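Local coordinates for Lpg0393 helical bundle domain-containing protein (Legionella pneumophila subsp. pneumophila str. Philadelphia 1, PDB 4R0G), which probably acts as a guanine-nucleotide exchange factor for the small GTPases Rab5, Rab21 and Rab22 through a VPS9-like domain joined to a helical bundle, at residues Y99-L104 against G140-K145; S194-L199 against E235-F240; A204-E209 against Q215-E220. All blocks are in the same frame, centred on the assembly; numbering follows the deposited sequence.

Contact 1: residues Y99-L104 against G140-K145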
ATOM      1  N   TYR A  99       5.457 -30.228  10.361  1.00 49.28           N
ATOM      2  CA  TYR A  99       6.498 -31.255  10.311  1.00 47.09           C
ATOM      3  C   TYR A  99       7.390 -31.206  11.542  1.00 51.76           C
ATOM      4  O   TYR A  99       7.816 -32.236  12.032  1.00 60.98           O
ATOM      5  CB  TYR A  99       7.313 -31.109   9.041  1.00 42.45           C
ATOM      6  CG  TYR A  99       6.492 -31.434   7.828  1.00 44.32           C
ATOM      7  CD1 TYR A  99       5.409 -32.287   7.932  1.00 42.49           C
ATOM      8  CD2 TYR A  99       6.801 -30.902   6.576  1.00 37.99           C
ATOM      9  CE1 TYR A  99       4.660 -32.620   6.823  1.00 43.46           C
ATOM     10  CE2 TYR A  99       6.053 -31.216   5.458  1.00 35.07           C
ATOM     11  CZ  TYR A  99       4.982 -32.082   5.591  1.00 43.09           C
ATOM     12  OH  TYR A  99       4.199 -32.424   4.510  1.00 48.89           O
ATOM     13  N   LEU A 100       7.654 -30.011  12.058  1.00 53.52           N
ATOM     14  CA  LEU A 100       8.528 -29.849  13.218  1.00 47.19           C
ATOM     15  C   LEU A 100       7.858 -30.403  14.456  1.00 50.29           C
ATOM     16  O   LEU A 100       8.436 -31.230  15.160  1.00 55.10           O
ATOM     17  CB  LEU A 100       8.850 -28.368  13.441  1.00 47.95           C
ATOM     18  CG  LEU A 100      10.208 -27.964  14.043  1.00 49.22           C
ATOM     19  CD1 LEU A 100      10.126 -26.542  14.550  1.00 48.32           C
ATOM     20  CD2 LEU A 100      10.705 -28.892  15.143  1.00 45.67           C
ATOM     21  N   THR A 101       6.640 -29.943  14.723  1.00 48.12           N
ATOM     22  CA  THR A 101       5.912 -30.394  15.910  1.00 53.95           C
ATOM     23  C   THR A 101       5.734 -31.918  15.952  1.00 53.53           C
ATOM     24  O   THR A 101       5.830 -32.533  17.013  1.00 50.57           O
ATOM     25  CB  THR A 101       4.553 -29.696  16.016  1.00 48.77           C
ATOM     26  OG1 THR A 101       4.769 -28.290  16.191  1.00 50.98           O
ATOM     27  CG2 THR A 101       3.789 -30.220  17.193  1.00 50.01           C
ATOM     28  N   ASN A 102       5.493 -32.501  14.779  1.00 55.51           N
ATOM     29  CA  ASN A 102       5.173 -33.926  14.609  1.00 58.26           C
ATOM     30  C   ASN A 102       6.287 -34.921  14.213  1.00 58.36           C
ATOM     31  O   ASN A 102       5.993 -36.044  13.823  1.00 55.23           O
ATOM     32  CB  ASN A 102       3.921 -34.081  13.746  1.00 57.54           C
ATOM     33  CG  ASN A 102       2.752 -33.249  14.268  1.00 53.52           C
ATOM     34  OD1 ASN A 102       2.099 -33.617  15.244  1.00 54.20           O
ATOM     35  ND2 ASN A 102       2.504 -32.108  13.629  1.00 56.87           N
ATOM     36  N   ASN A 103       7.539 -34.469  14.227  1.00 63.55           N
ATOM     37  CA  ASN A 103       8.717 -35.315  13.959  1.00 70.96           C
ATOM     38  C   ASN A 103       8.784 -35.927  12.560  1.00 65.63           C
ATOM     39  O   ASN A 103       9.320 -37.013  12.367  1.00 72.70           O
ATOM     40  CB  ASN A 103       8.917 -36.405  15.034  1.00 71.95           C
ATOM     41  CG  ASN A 103       8.970 -35.834  16.452  1.00 84.44           C
ATOM     42  OD1 ASN A 103       9.304 -34.659  16.655  1.00 81.98           O
ATOM     43  ND2 ASN A 103       8.629 -36.668  17.441  1.00 91.00           N
ATOM     44  N   LEU A 104       8.234 -35.222  11.588  1.00 58.57           N
ATOM     45  CA  LEU A 104       8.253 -35.686  10.217  1.00 62.10           C
ATOM     46  C   LEU A 104       9.478 -35.194   9.451  1.00 58.35           C
ATOM     47  O   LEU A 104       9.752 -35.680   8.357  1.00 58.88           O
ATOM     48  CB  LEU A 104       6.972 -35.233   9.484  1.00 60.66           C
ATOM     49  CG  LEU A 104       5.700 -36.089   9.540  1.00 58.19           C
ATOM     50  CD1 LEU A 104       6.045 -37.566   9.762  1.00 66.02           C
ATOM     51  CD2 LEU A 104       4.718 -35.590  10.585  1.00 57.65           C
ATOM     52  N   GLY A 140      -3.788 -25.791  10.972  1.00 48.16           N
ATOM     53  CA  GLY A 140      -4.516 -24.683  11.567  1.00 46.95           C
ATOM     54  C   GLY A 140      -4.035 -24.390  12.963  1.00 47.52           C
ATOM     55  O   GLY A 140      -4.023 -23.254  13.408  1.00 54.36           O
ATOM     56  N   GLN A 141      -3.640 -25.434  13.662  1.00 49.97           N
ATOM     57  CA  GLN A 141      -3.117 -25.290  15.000  1.00 49.98           C
ATOM     58  C   GLN A 141      -1.842 -24.504  14.970  1.00 52.15           C
ATOM     59  O   GLN A 141      -1.602 -23.681  15.843  1.00 53.11           O
ATOM     60  CB  GLN A 141      -2.830 -26.661  15.599  1.00 39.72           C
ATOM     61  CG  GLN A 141      -4.049 -27.423  15.895  1.00 36.51           C
ATOM     62  CD  GLN A 141      -3.761 -28.762  16.503  1.00 51.71           C
ATOM     63  OE1 GLN A 141      -2.691 -29.366  16.267  1.00 55.51           O
ATOM     64  NE2 GLN A 141      -4.720 -29.255  17.297  1.00 53.42           N
ATOM     65  N   GLU A 142      -1.005 -24.791  13.983  1.00 48.12           N
ATOM     66  CA  GLU A 142       0.230 -24.052  13.850  1.00 48.21           C
ATOM     67  C   GLU A 142      -0.058 -22.598  13.408  1.00 52.20           C
ATOM     68  O   GLU A 142       0.547 -21.651  13.907  1.00 51.77           O
ATOM     69  CB  GLU A 142       1.177 -24.774  12.911  1.00 41.75           C
ATOM     70  CG  GLU A 142       1.612 -26.133  13.418  1.00 49.41           C
ATOM     71  CD  GLU A 142       2.501 -26.060  14.692  1.00 59.66           C
ATOM     72  OE1 GLU A 142       3.060 -24.971  14.972  1.00 62.07           O
ATOM     73  OE2 GLU A 142       2.650 -27.086  15.416  1.00 55.00           O
ATOM     74  N   GLN A 143      -1.013 -22.412  12.509  1.00 49.24           N
ATOM     75  CA  GLN A 143      -1.389 -21.062  12.113  1.00 50.97           C
ATOM     76  C   GLN A 143      -1.886 -20.247  13.280  1.00 55.28           C
ATOM     77  O   GLN A 143      -1.655 -19.043  13.348  1.00 58.57           O
ATOM     78  CB  GLN A 143      -2.483 -21.098  11.068  1.00 48.24           C
ATOM     79  CG  GLN A 143      -1.985 -21.340   9.677  1.00 48.73           C
ATOM     80  CD  GLN A 143      -3.132 -21.552   8.715  1.00 57.86           C
ATOM     81  OE1 GLN A 143      -4.310 -21.321   9.064  1.00 58.39           O
ATOM     82  NE2 GLN A 143      -2.807 -22.002   7.497  1.00 54.13           N
ATOM     83  N   ASP A 144      -2.621 -20.893  14.172  1.00 58.64           N
ATOM     84  CA  ASP A 144      -3.088 -20.213  15.360  1.00 56.27           C
ATOM     85  C   ASP A 144      -1.884 -19.796  16.178  1.00 52.57           C
ATOM     86  O   ASP A 144      -1.713 -18.613  16.454  1.00 58.01           O
ATOM     87  CB  ASP A 144      -4.045 -21.102  16.164  1.00 61.18           C
ATOM     88  CG  ASP A 144      -5.450 -21.146  15.557  1.00 69.00           C
ATOM     89  OD1 ASP A 144      -5.829 -20.180  14.851  1.00 63.82           O
ATOM     90  OD2 ASP A 144      -6.176 -22.145  15.792  1.00 79.09           O
ATOM     91  N   LYS A 145      -1.031 -20.772  16.496  1.00 50.64           N
ATOM     92  CA  LYS A 145       0.198 -20.603  17.304  1.00 52.90           C
ATOM     93  C   LYS A 145       1.055 -19.457  16.771  1.00 58.78           C
ATOM     94  O   LYS A 145       1.712 -18.739  17.535  1.00 61.74           O
ATOM     95  CB  LYS A 145       1.011 -21.921  17.328  1.00 48.39           C
ATOM     96  CG  LYS A 145       1.954 -22.148  18.503  1.00 52.15           C
ATOM     97  CD  LYS A 145       2.536 -23.605  18.478  1.00 61.91           C
ATOM     98  CE  LYS A 145       4.049 -23.678  18.123  1.00 66.67           C
ATOM     99  NZ  LYS A 145       4.603 -25.002  17.581  1.00 58.19           N
TER
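Thr101 and Glu142 meet across this contact through a single hydrogen bond, in which Thr101 OG1 donates to Glu142 OE2 at 2.6 Å. The two side chains come at each other from opposite directions, and the hydroxyl reaches the acceptor from above the carboxylate, 38° out of its plane. Thr101 turns OG1 to the side of its backbone N (chi1 -64°), which also brings the hydroxyl within hydrogen-bonding range of the carbonyl oxygen of Met97, one turn back on helix 80-101; its one proton must then be shared between the two acceptors or alternate between them. The other carboxylate oxygen serves Lys145, one turn further along helix 132-151: Lys145 NZ lies 3.0 Å from Glu142 OE1 in a salt bridge that uses the syn lone pair of that oxygen. Lys145 NZ also passes 3.6 Å from Thr101 OG1, a proximity and not a bond. The Glu142 side chain also packs against Met97 and Val98 of helix 80-101, consistent with its burial. That helix ends at this point, with Asn102 turning out of it while its ND2 bonds back to the carbonyl oxygen of Val98. With only 84 Å² buried, the contact is a small polar link within the VPS9-like region. Each oxygen of Glu142 has its own donor, and the lysine so close by would be expected to favour the charged form of the carboxylate.

Contact 2: residues S194-L199 against E235-F240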
ATOM      1  N   SER A 194      12.528  10.684 -23.777  1.00 63.83           N
ATOM      2  CA  SER A 194      12.869   9.307 -24.013  1.00 67.21           C
ATOM      3  C   SER A 194      14.153   8.940 -23.263  1.00 72.01           C
ATOM      4  O   SER A 194      14.273   7.850 -22.692  1.00 72.69           O
ATOM      5  CB  SER A 194      12.995   9.058 -25.521  1.00 75.79           C
ATOM      6  OG  SER A 194      13.161  10.277 -26.230  1.00 73.94           O
ATOM      7  N   SER A 195      15.118   9.846 -23.243  1.00 67.48           N
ATOM      8  CA  SER A 195      16.364   9.530 -22.566  1.00 68.11           C
ATOM      9  C   SER A 195      16.230   9.685 -21.043  1.00 65.83           C
ATOM     10  O   SER A 195      17.047   9.173 -20.275  1.00 60.51           O
ATOM     11  CB  SER A 195      17.529  10.354 -23.134  1.00 76.75           C
ATOM     12  OG  SER A 195      17.228  11.736 -23.121  1.00 80.08           O
ATOM     13  N   ARG A 196      15.196  10.406 -20.621  1.00 67.46           N
ATOM     14  CA  ARG A 196      14.879  10.589 -19.206  1.00 57.51           C
ATOM     15  C   ARG A 196      14.121   9.387 -18.647  1.00 55.62           C
ATOM     16  O   ARG A 196      14.314   8.983 -17.500  1.00 49.85           O
ATOM     17  CB  ARG A 196      14.064  11.867 -19.028  1.00 56.04           C
ATOM     18  CG  ARG A 196      14.439  12.668 -17.811  1.00 55.97           C
ATOM     19  CD  ARG A 196      14.010  14.091 -17.963  1.00 55.75           C
ATOM     20  NE  ARG A 196      12.648  14.162 -18.461  1.00 57.68           N
ATOM     21  CZ  ARG A 196      12.209  15.141 -19.233  1.00 64.55           C
ATOM     22  NH1 ARG A 196      10.954  15.157 -19.654  1.00 65.79           N
ATOM     23  NH2 ARG A 196      13.039  16.110 -19.579  1.00 69.39           N
ATOM     24  N   ILE A 197      13.243   8.817 -19.462  1.00 58.74           N
ATOM     25  CA  ILE A 197      12.599   7.562 -19.095  1.00 58.01           C
ATOM     26  C   ILE A 197      13.648   6.482 -18.898  1.00 57.69           C
ATOM     27  O   ILE A 197      13.657   5.794 -17.866  1.00 56.04           O
ATOM     28  CB  ILE A 197      11.607   7.097 -20.159  1.00 52.30           C
ATOM     29  CG1 ILE A 197      10.315   7.874 -20.041  1.00 47.55           C
ATOM     30  CG2 ILE A 197      11.285   5.626 -19.974  1.00 55.24           C
ATOM     31  CD1 ILE A 197       9.375   7.525 -21.089  1.00 53.75           C
ATOM     32  N   SER A 198      14.533   6.353 -19.888  1.00 55.91           N
ATOM     33  CA  SER A 198      15.630   5.401 -19.821  1.00 52.38           C
ATOM     34  C   SER A 198      16.423   5.504 -18.521  1.00 50.65           C
ATOM     35  O   SER A 198      16.896   4.500 -17.988  1.00 55.41           O
ATOM     36  CB  SER A 198      16.563   5.592 -21.014  1.00 50.29           C
ATOM     37  OG  SER A 198      17.655   4.691 -20.932  1.00 54.62           O
ATOM     38  N   LEU A 199      16.559   6.723 -18.010  1.00 51.02           N
ATOM     39  CA  LEU A 199      17.261   6.949 -16.751  1.00 49.93           C
ATOM     40  C   LEU A 199      16.480   6.430 -15.549  1.00 45.84           C
ATOM     41  O   LEU A 199      17.064   5.860 -14.652  1.00 46.25           O
ATOM     42  CB  LEU A 199      17.549   8.428 -16.562  1.00 50.62           C
ATOM     43  CG  LEU A 199      18.790   8.978 -17.243  1.00 45.73           C
ATOM     44  CD1 LEU A 199      18.674  10.484 -17.382  1.00 51.28           C
ATOM     45  CD2 LEU A 199      19.979   8.626 -16.412  1.00 44.69           C
ATOM     46  N   GLU A 235       7.614  20.170 -14.976  1.00 64.09           N
ATOM     47  CA  GLU A 235       7.378  20.744 -13.654  1.00 76.97           C
ATOM     48  C   GLU A 235       7.074  19.645 -12.641  1.00 73.79           C
ATOM     49  O   GLU A 235       7.683  19.580 -11.569  1.00 67.40           O
ATOM     50  CB  GLU A 235       6.246  21.781 -13.681  1.00 80.60           C
ATOM     51  CG  GLU A 235       6.625  23.116 -14.307  1.00 93.78           C
ATOM     52  CD  GLU A 235       5.678  24.259 -13.898  1.00113.49           C
ATOM     53  OE1 GLU A 235       5.640  24.597 -12.689  1.00109.10           O
ATOM     54  OE2 GLU A 235       4.974  24.815 -14.783  1.00113.60           O
ATOM     55  N   PHE A 236       6.142  18.769 -13.008  1.00 72.29           N
ATOM     56  CA  PHE A 236       5.744  17.668 -12.150  1.00 68.10           C
ATOM     57  C   PHE A 236       6.888  16.710 -11.820  1.00 68.23           C
ATOM     58  O   PHE A 236       6.956  16.219 -10.696  1.00 73.24           O
ATOM     59  CB  PHE A 236       4.554  16.910 -12.747  1.00 73.43           C
ATOM     60  CG  PHE A 236       4.917  15.965 -13.854  1.00 71.37           C
ATOM     61  CD1 PHE A 236       4.947  16.401 -15.166  1.00 68.11           C
ATOM     62  CD2 PHE A 236       5.197  14.629 -13.588  1.00 67.12           C
ATOM     63  CE1 PHE A 236       5.270  15.533 -16.195  1.00 62.74           C
ATOM     64  CE2 PHE A 236       5.517  13.764 -14.613  1.00 63.20           C
ATOM     65  CZ  PHE A 236       5.556  14.220 -15.918  1.00 63.37           C
ATOM     66  N   GLU A 237       7.785  16.450 -12.772  1.00 64.48           N
ATOM     67  CA  GLU A 237       8.914  15.568 -12.483  1.00 63.16           C
ATOM     68  C   GLU A 237       9.716  16.074 -11.272  1.00 61.45           C
ATOM     69  O   GLU A 237      10.232  15.267 -10.509  1.00 62.62           O
ATOM     70  CB  GLU A 237       9.842  15.397 -13.698  1.00 62.37           C
ATOM     71  CG  GLU A 237       9.230  14.759 -14.951  1.00 61.04           C
ATOM     72  CD  GLU A 237      10.226  14.704 -16.138  1.00 60.89           C
ATOM     73  OE1 GLU A 237      11.138  13.837 -16.151  1.00 52.46           O
ATOM     74  OE2 GLU A 237      10.101  15.547 -17.056  1.00 60.01           O
ATOM     75  N   GLU A 238       9.791  17.400 -11.094  1.00 67.15           N
ATOM     76  CA  GLU A 238      10.668  18.040 -10.091  1.00 64.40           C
ATOM     77  C   GLU A 238      10.378  17.608  -8.660  1.00 64.24           C
ATOM     78  O   GLU A 238      11.295  17.441  -7.845  1.00 58.73           O
ATOM     79  CB  GLU A 238      10.576  19.580 -10.147  1.00 69.12           C
ATOM     80  CG  GLU A 238      11.194  20.275 -11.361  1.00 78.71           C
ATOM     81  CD  GLU A 238      11.249  21.808 -11.220  1.00 79.86           C
ATOM     82  OE1 GLU A 238      11.243  22.316 -10.072  1.00 74.97           O
ATOM     83  OE2 GLU A 238      11.305  22.497 -12.266  1.00 77.65           O
ATOM     84  N   GLU A 239       9.101  17.462  -8.340  1.00 63.98           N
ATOM     85  CA  GLU A 239       8.733  17.070  -6.988  1.00 69.59           C
ATOM     86  C   GLU A 239       9.329  15.702  -6.715  1.00 66.24           C
ATOM     87  O   GLU A 239       9.950  15.484  -5.670  1.00 67.15           O
ATOM     88  CB  GLU A 239       7.212  17.053  -6.801  1.00 82.48           C
ATOM     89  CG  GLU A 239       6.769  16.872  -5.350  1.00 93.00           C
ATOM     90  CD  GLU A 239       7.302  17.962  -4.412  1.00 95.45           C
ATOM     91  OE1 GLU A 239       7.369  19.143  -4.838  1.00 91.75           O
ATOM     92  OE2 GLU A 239       7.655  17.627  -3.252  1.00 91.36           O
ATOM     93  N   PHE A 240       9.168  14.799  -7.682  1.00 61.32           N
ATOM     94  CA  PHE A 240       9.775  13.474  -7.604  1.00 57.82           C
ATOM     95  C   PHE A 240      11.282  13.520  -7.399  1.00 56.59           C
ATOM     96  O   PHE A 240      11.779  12.942  -6.439  1.00 56.84           O
ATOM     97  CB  PHE A 240       9.444  12.639  -8.839  1.00 57.25           C
ATOM     98  CG  PHE A 240       8.014  12.201  -8.902  1.00 53.71           C
ATOM     99  CD1 PHE A 240       7.521  11.294  -7.991  1.00 46.67           C
ATOM    100  CD2 PHE A 240       7.164  12.690  -9.882  1.00 57.23           C
ATOM    101  CE1 PHE A 240       6.201  10.882  -8.052  1.00 51.64           C
ATOM    102  CE2 PHE A 240       5.839  12.280  -9.949  1.00 51.71           C
ATOM    103  CZ  PHE A 240       5.358  11.379  -9.035  1.00 50.36           C
TER
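Glu237 OE2 is gripped by two groups: Arg196 NH1 lies 2.8 Å from Glu237 OE2 in a salt bridge, and the backbone N of Ala234 gives the same oxygen a hydrogen bond. Both carboxylate oxygens approach the guanidinium: Glu237 OE2 lies over one face, 3.1 Å from Arg196 CZ, and Glu237 OE1 is 2.8 Å from Arg196 NE. The two planes are 56° apart, however, so the groups are not coplanar, consistent with a mainly electrostatic pairing. Glu237 reaches across by a chain extended beyond CG (chi2 177°), whereas Arg196 bends at chi3 (46°) to lay its head group against the acid. Further partners hold the two groups: Glu237 OE1 is hydrogen-bonded to Tyr178 OH, Arg196 NH1 forms another salt bridge with Asp190 OD2, and Arg196 NH2 bonds to the carbonyl oxygen of Met231. Both residues are buried, and this network would be expected to stabilise their opposite charges there. The CA atoms of Arg196 and Glu237, the nearest pair across the segments, are 10.3 Å apart, so long side chains and not close backbones make the link. In the helical bundle it ties helix 193-208 to helix 235-244, with Leu228 of helix 215-229 against Arg196, Leu182 of helix 155-183 against Glu237, and Ser159 of the second subunit packing on the neighbouring Phe236 and Phe240.

Contact 3: residues A204-E209 against Q215-E220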
ATOM      1  N   ALA A 204      15.352   2.496 -11.326  1.00 42.25           N
ATOM      2  CA  ALA A 204      14.455   1.486 -10.785  1.00 40.20           C
ATOM      3  C   ALA A 204      15.164   0.125 -10.694  1.00 53.08           C
ATOM      4  O   ALA A 204      15.092  -0.563  -9.655  1.00 47.93           O
ATOM      5  CB  ALA A 204      13.241   1.383 -11.633  1.00 41.76           C
ATOM      6  N   LYS A 205      15.855  -0.238 -11.782  1.00 51.40           N
ATOM      7  CA  LYS A 205      16.610  -1.490 -11.856  1.00 50.06           C
ATOM      8  C   LYS A 205      17.748  -1.543 -10.832  1.00 53.32           C
ATOM      9  O   LYS A 205      17.971  -2.583 -10.202  1.00 58.46           O
ATOM     10  CB  LYS A 205      17.140  -1.742 -13.276  1.00 41.52           C
ATOM     11  N   TYR A 206      18.489  -0.445 -10.678  1.00 53.56           N
ATOM     12  CA  TYR A 206      19.609  -0.436  -9.739  1.00 51.56           C
ATOM     13  C   TYR A 206      19.069  -0.641  -8.324  1.00 49.81           C
ATOM     14  O   TYR A 206      19.584  -1.438  -7.546  1.00 49.30           O
ATOM     15  CB  TYR A 206      20.444   0.861  -9.827  1.00 47.41           C
ATOM     16  CG  TYR A 206      21.380   1.002  -8.643  1.00 54.73           C
ATOM     17  CD1 TYR A 206      22.622   0.378  -8.633  1.00 54.97           C
ATOM     18  CD2 TYR A 206      21.008   1.727  -7.508  1.00 53.45           C
ATOM     19  CE1 TYR A 206      23.480   0.481  -7.527  1.00 56.13           C
ATOM     20  CE2 TYR A 206      21.865   1.827  -6.392  1.00 52.68           C
ATOM     21  CZ  TYR A 206      23.093   1.204  -6.413  1.00 54.48           C
ATOM     22  OH  TYR A 206      23.935   1.309  -5.323  1.00 55.64           O
ATOM     23  N   LEU A 207      18.010   0.084  -8.008  1.00 45.22           N
ATOM     24  CA  LEU A 207      17.460   0.047  -6.678  1.00 47.87           C
ATOM     25  C   LEU A 207      16.797  -1.292  -6.370  1.00 51.30           C
ATOM     26  O   LEU A 207      16.587  -1.624  -5.213  1.00 54.85           O
ATOM     27  CB  LEU A 207      16.442   1.165  -6.511  1.00 49.61           C
ATOM     28  CG  LEU A 207      16.597   2.195  -5.396  1.00 45.01           C
ATOM     29  CD1 LEU A 207      15.252   2.818  -5.202  1.00 50.25           C
ATOM     30  CD2 LEU A 207      17.024   1.577  -4.092  1.00 47.93           C
ATOM     31  N   HIS A 208      16.467  -2.063  -7.397  1.00 57.80           N
ATOM     32  CA  HIS A 208      15.698  -3.291  -7.189  1.00 56.46           C
ATOM     33  C   HIS A 208      16.511  -4.318  -6.450  1.00 58.72           C
ATOM     34  O   HIS A 208      15.971  -5.161  -5.750  1.00 61.25           O
ATOM     35  CB  HIS A 208      15.232  -3.882  -8.510  1.00 55.06           C
ATOM     36  CG  HIS A 208      14.361  -5.084  -8.347  1.00 67.60           C
ATOM     37  ND1 HIS A 208      13.037  -4.999  -7.973  1.00 73.11           N
ATOM     38  CD2 HIS A 208      14.627  -6.403  -8.497  1.00 68.77           C
ATOM     39  CE1 HIS A 208      12.521  -6.213  -7.915  1.00 65.72           C
ATOM     40  NE2 HIS A 208      13.471  -7.083  -8.224  1.00 63.47           N
ATOM     41  N   GLU A 209      17.821  -4.239  -6.621  1.00 58.92           N
ATOM     42  CA  GLU A 209      18.737  -5.166  -5.988  1.00 60.26           C
ATOM     43  C   GLU A 209      19.144  -4.728  -4.568  1.00 55.72           C
ATOM     44  O   GLU A 209      19.866  -5.441  -3.884  1.00 61.68           O
ATOM     45  CB  GLU A 209      19.984  -5.349  -6.887  1.00 66.92           C
ATOM     46  CG  GLU A 209      20.013  -6.627  -7.774  1.00 79.24           C
ATOM     47  CD  GLU A 209      18.832  -6.741  -8.763  1.00 79.37           C
ATOM     48  OE1 GLU A 209      18.611  -5.805  -9.576  1.00 71.61           O
ATOM     49  OE2 GLU A 209      18.128  -7.783  -8.732  1.00 72.37           O
ATOM     50  N   GLN A 215      26.187   4.131   1.730  1.00 62.42           N
ATOM     51  CA  GLN A 215      26.823   5.272   1.109  1.00 63.24           C
ATOM     52  C   GLN A 215      26.779   5.133  -0.406  1.00 64.46           C
ATOM     53  O   GLN A 215      26.417   6.074  -1.118  1.00 60.95           O
ATOM     54  CB  GLN A 215      28.251   5.451   1.618  1.00 71.88           C
ATOM     55  CG  GLN A 215      28.906   6.747   1.148  1.00 75.53           C
ATOM     56  CD  GLN A 215      28.014   7.962   1.367  1.00 76.18           C
ATOM     57  OE1 GLN A 215      27.374   8.099   2.415  1.00 77.76           O
ATOM     58  NE2 GLN A 215      27.957   8.842   0.370  1.00 69.95           N
ATOM     59  N   ASP A 216      27.096   3.932  -0.878  1.00 66.10           N
ATOM     60  CA  ASP A 216      27.070   3.618  -2.303  1.00 64.91           C
ATOM     61  C   ASP A 216      25.722   3.925  -2.926  1.00 60.58           C
ATOM     62  O   ASP A 216      25.634   4.389  -4.062  1.00 60.29           O
ATOM     63  CB  ASP A 216      27.325   2.124  -2.515  1.00 72.69           C
ATOM     64  CG  ASP A 216      28.618   1.653  -1.907  1.00 83.39           C
ATOM     65  OD1 ASP A 216      29.640   2.383  -2.000  1.00 83.08           O
ATOM     66  OD2 ASP A 216      28.596   0.532  -1.349  1.00 85.50           O
ATOM     67  N   VAL A 217      24.661   3.632  -2.191  1.00 57.26           N
ATOM     68  CA  VAL A 217      23.353   3.691  -2.785  1.00 55.00           C
ATOM     69  C   VAL A 217      22.971   5.141  -2.961  1.00 57.83           C
ATOM     70  O   VAL A 217      22.607   5.592  -4.062  1.00 54.33           O
ATOM     71  CB  VAL A 217      22.349   2.940  -1.930  1.00 57.20           C
ATOM     72  CG1 VAL A 217      20.922   3.104  -2.488  1.00 52.61           C
ATOM     73  CG2 VAL A 217      22.751   1.496  -1.894  1.00 50.19           C
ATOM     74  N   HIS A 218      23.109   5.877  -1.869  1.00 56.28           N
ATOM     75  CA  HIS A 218      22.922   7.309  -1.901  1.00 55.34           C
ATOM     76  C   HIS A 218      23.734   7.920  -3.044  1.00 49.90           C
ATOM     77  O   HIS A 218      23.236   8.719  -3.814  1.00 49.67           O
ATOM     78  CB  HIS A 218      23.288   7.898  -0.544  1.00 53.73           C
ATOM     79  CG  HIS A 218      22.205   7.745   0.471  1.00 58.26           C
ATOM     80  ND1 HIS A 218      21.026   8.466   0.419  1.00 52.34           N
ATOM     81  CD2 HIS A 218      22.104   6.937   1.560  1.00 56.33           C
ATOM     82  CE1 HIS A 218      20.257   8.118   1.435  1.00 54.11           C
ATOM     83  NE2 HIS A 218      20.883   7.189   2.135  1.00 59.40           N
ATOM     84  N   ASP A 219      24.970   7.496  -3.190  1.00 50.82           N
ATOM     85  CA  ASP A 219      25.760   8.023  -4.271  1.00 56.16           C
ATOM     86  C   ASP A 219      25.246   7.644  -5.676  1.00 56.75           C
ATOM     87  O   ASP A 219      25.189   8.533  -6.524  1.00 55.09           O
ATOM     88  CB  ASP A 219      27.257   7.704  -4.085  1.00 66.38           C
ATOM     89  CG  ASP A 219      27.783   8.075  -2.688  1.00 70.35           C
ATOM     90  OD1 ASP A 219      27.137   8.901  -2.001  1.00 67.28           O
ATOM     91  OD2 ASP A 219      28.841   7.522  -2.276  1.00 77.19           O
ATOM     92  N   GLU A 220      24.874   6.379  -5.946  1.00 54.03           N
ATOM     93  CA  GLU A 220      24.319   6.046  -7.287  1.00 49.13           C
ATOM     94  C   GLU A 220      23.017   6.799  -7.557  1.00 50.08           C
ATOM     95  O   GLU A 220      22.870   7.423  -8.615  1.00 48.21           O
ATOM     96  CB  GLU A 220      24.099   4.542  -7.516  1.00 46.20           C
ATOM     97  CG  GLU A 220      25.190   3.810  -8.323  1.00 57.40           C
ATOM     98  CD  GLU A 220      25.392   4.302  -9.780  1.00 62.27           C
ATOM     99  OE1 GLU A 220      24.537   4.005 -10.637  1.00 55.56           O
ATOM    100  OE2 GLU A 220      26.430   4.949 -10.082  1.00 61.80           O
TER
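Tyr206 and Glu220 form the tight part of this contact, where the ring of one is overlaid by the aliphatic stem of the other. Glu220 CB stands over one face of the ring, 3.9 Å from its centroid and 23° off the normal, which meets the criteria for a CH-pi interaction. It is displaced toward the rim, with Glu220 CB lying 3.7 Å from both Tyr206 CZ and Tyr206 CE2. Tyr206 is directed there by its first torsion, with CG anti to the backbone N (chi1 166°), and its ring runs across toward helix 215-229. At the far end the phenol oxygen rests on Val217, with Tyr206 OH 3.5 Å from Val217 CA and close to Val217 CG2 as well. The ring edge faces the other methyl, Tyr206 CE2 being 4.2 Å from Val217 CG1. Packing is looser around Leu207, where Leu207 CD2 is 4.5 Å from Val217 CG1; this leucine is instead buried against Leu171 and Ile175 of helix 155-183. On the solvent side, exposed Asp216 only borders the interface, its carboxylate leading away from the tyrosine. The short helical segments run antiparallel at 174°, their axes approaching to 11.2 Å, the arrangement of a helical hairpin. Of the 197 Å² buried, Tyr206 contributes 91 Å², and no polar bond links the two segments. The chemistry is thus dispersion and ring-face packing: even the glutamate contributes its methylene groups, while the charged end takes no part in the interaction with the ring.

Contacts 2 and 3 belong to one unit, the helical bundle, whereas contact 1 lies in the VPS9-like region on the opposite side of the chain's centre. The centre of contact 1 is about 51 Å from that of contact 2 and about 40 Å from that of contact 3. Contacts 2 and 3 share helix 193-208: their centres are about 17 Å apart and their nearest atoms about 5 Å, without touching. Contact 3 pairs that helix with helix 215-229, the next in sequence, and contact 2 pairs it with helix 235-244, the one after. Exchange activity, as in other VPS9 proteins, probably resides in the VPS9-like region, though nothing places contact 1 at the Rab-binding site.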